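Local coordinates for protein laccase (Uncultured bacterium, PDB 4F7K) that probably oxidises phenolic substrates with molecular oxygen as a secreted multicopper oxidase of the laccase family, at residues G34-A39 against P118-E123. Sequence-based numbering, arbitrary orientation.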
# COMPACT_ATOMS: atom_id res chain seq x y z
N GLY A 34 -9.24 7.18 5.29
CA GLY A 34 -10.30 7.75 4.45
C GLY A 34 -11.19 6.66 3.87
O GLY A 34 -10.90 5.43 4.02
N PRO A 35 -12.26 7.08 3.16
CA PRO A 35 -13.21 6.20 2.50
C PRO A 35 -12.54 5.22 1.53
O PRO A 35 -11.52 5.57 0.94
CB PRO A 35 -14.07 7.17 1.67
CG PRO A 35 -13.14 8.35 1.41
CD PRO A 35 -12.39 8.48 2.70
N VAL A 36 -13.11 4.03 1.40
CA VAL A 36 -12.75 3.04 0.37
C VAL A 36 -13.26 3.54 -0.98
O VAL A 36 -14.45 3.67 -1.18
CB VAL A 36 -13.49 1.65 0.61
CG1 VAL A 36 -12.99 0.58 -0.34
CG2 VAL A 36 -13.33 1.16 2.04
N LEU A 37 -12.35 3.84 -1.89
CA LEU A 37 -12.71 4.18 -3.27
C LEU A 37 -12.74 2.90 -4.11
O LEU A 37 -11.79 2.13 -4.09
CB LEU A 37 -11.71 5.20 -3.83
CG LEU A 37 -11.57 6.44 -2.93
CD1 LEU A 37 -10.46 7.31 -3.43
CD2 LEU A 37 -12.88 7.25 -2.82
N ARG A 38 -13.85 2.69 -4.81
CA ARG A 38 -14.11 1.47 -5.55
C ARG A 38 -14.47 1.80 -6.99
O ARG A 38 -15.20 2.76 -7.24
CB ARG A 38 -15.29 0.72 -4.92
CG ARG A 38 -14.88 -0.53 -4.19
CD ARG A 38 -15.52 -0.72 -2.76
NE ARG A 38 -15.12 -2.00 -2.15
CZ ARG A 38 -15.09 -3.18 -2.81
NH1 ARG A 38 -15.45 -3.26 -4.09
NH2 ARG A 38 -14.71 -4.29 -2.19
N ALA A 39 -13.96 0.99 -7.93
CA ALA A 39 -14.40 1.03 -9.33
C ALA A 39 -14.06 -0.30 -9.99
O ALA A 39 -13.12 -0.94 -9.59
CB ALA A 39 -13.71 2.17 -10.06
N PRO A 118 -7.80 3.22 1.25
CA PRO A 118 -7.71 2.16 0.28
C PRO A 118 -8.46 2.48 -1.01
O PRO A 118 -9.49 3.19 -1.01
CB PRO A 118 -8.36 0.99 1.00
CG PRO A 118 -9.40 1.64 1.87
CD PRO A 118 -8.88 2.98 2.23
N LEU A 119 -7.90 1.98 -2.10
CA LEU A 119 -8.49 2.09 -3.41
C LEU A 119 -8.59 0.68 -4.00
O LEU A 119 -7.57 0.05 -4.26
CB LEU A 119 -7.64 3.01 -4.31
CG LEU A 119 -8.22 3.37 -5.69
CD1 LEU A 119 -7.77 4.73 -6.15
CD2 LEU A 119 -7.91 2.32 -6.77
N ILE A 120 -9.82 0.21 -4.19
CA ILE A 120 -10.10 -1.10 -4.70
C ILE A 120 -10.59 -1.04 -6.16
O ILE A 120 -11.60 -0.39 -6.47
CB ILE A 120 -11.09 -1.87 -3.79
CG1 ILE A 120 -10.63 -1.86 -2.32
CG2 ILE A 120 -11.24 -3.30 -4.28
CD1 ILE A 120 -9.24 -2.49 -2.07
N VAL A 121 -9.84 -1.67 -7.05
CA VAL A 121 -10.28 -1.87 -8.44
C VAL A 121 -10.77 -3.31 -8.60
O VAL A 121 -10.00 -4.24 -8.46
CB VAL A 121 -9.16 -1.60 -9.44
CG1 VAL A 121 -9.72 -1.64 -10.88
CG2 VAL A 121 -8.48 -0.26 -9.18
N GLU A 122 -12.06 -3.48 -8.87
CA GLU A 122 -12.71 -4.78 -8.86
C GLU A 122 -12.46 -5.57 -10.14
O GLU A 122 -12.37 -4.97 -11.21
CB GLU A 122 -14.21 -4.60 -8.72
CG GLU A 122 -14.66 -3.81 -7.50
CD GLU A 122 -16.16 -3.63 -7.54
OE1 GLU A 122 -16.83 -4.49 -8.18
OE2 GLU A 122 -16.67 -2.65 -6.97
N GLU A 123 -12.34 -6.90 -10.03
CA GLU A 123 -12.27 -7.76 -11.19
C GLU A 123 -13.67 -7.74 -11.82
O GLU A 123 -14.65 -7.59 -11.09
CB GLU A 123 -11.93 -9.21 -10.81
CG GLU A 123 -10.55 -9.44 -10.22
CD GLU A 123 -10.47 -9.16 -8.70
OE1 GLU A 123 -11.46 -9.44 -7.97
OE2 GLU A 123 -9.40 -8.67 -8.25
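A bend at chi2 (134°) turns the side chain of R38 beside that of I120 and on to E122, whose own chain runs out straight beyond CG (chi2 177°) and crosses the arginine at about a right angle. R38 NH1 meets E122 OE2 at 3.2 Å, a salt bridge at the guanidinium edge, with the two charged planes turned 66° apart and not lying flat on each other. Over one face of the same guanidinium sits the methyl I120 CG2, 4.1 Å from R38 CZ. Next along this side of the sheet, V36 reaches I120 with CG1 and the ring of P118 with CG2, V36 CG2 lying 4.0 Å from P118 CG; I134 of strand 131-140 packs against V36, P118 and I120 here. Replacing E122 with an alanine would probably leave R38 without this carboxylate and its guanidinium freer to swing off I120, though a weak, long ion pair to D132 may persist. The backbones carrying these side chains, strands 37-39 and 118-122, pair in parallel at the edge of one sheet of the cupredoxin-like N-terminal domain, strand 37-40 being outermost and strand 97-103 flanking 116-122 on its other side. L37 N donates to P118 O and L37 O accepts from I120 N; two residues on, A39 N binds I120 O at 3.1 Å and A39 O takes E122 N at 2.8 Å. CA-H...O contacts fill in between, among them R38 CA to I120 O. L37, A39, L119 and V121 project from the opposite face into the domain interior, L37 CB 4.4 Å from L119 CG, where F45 of strand 44-51 touches L37, A39 and L119.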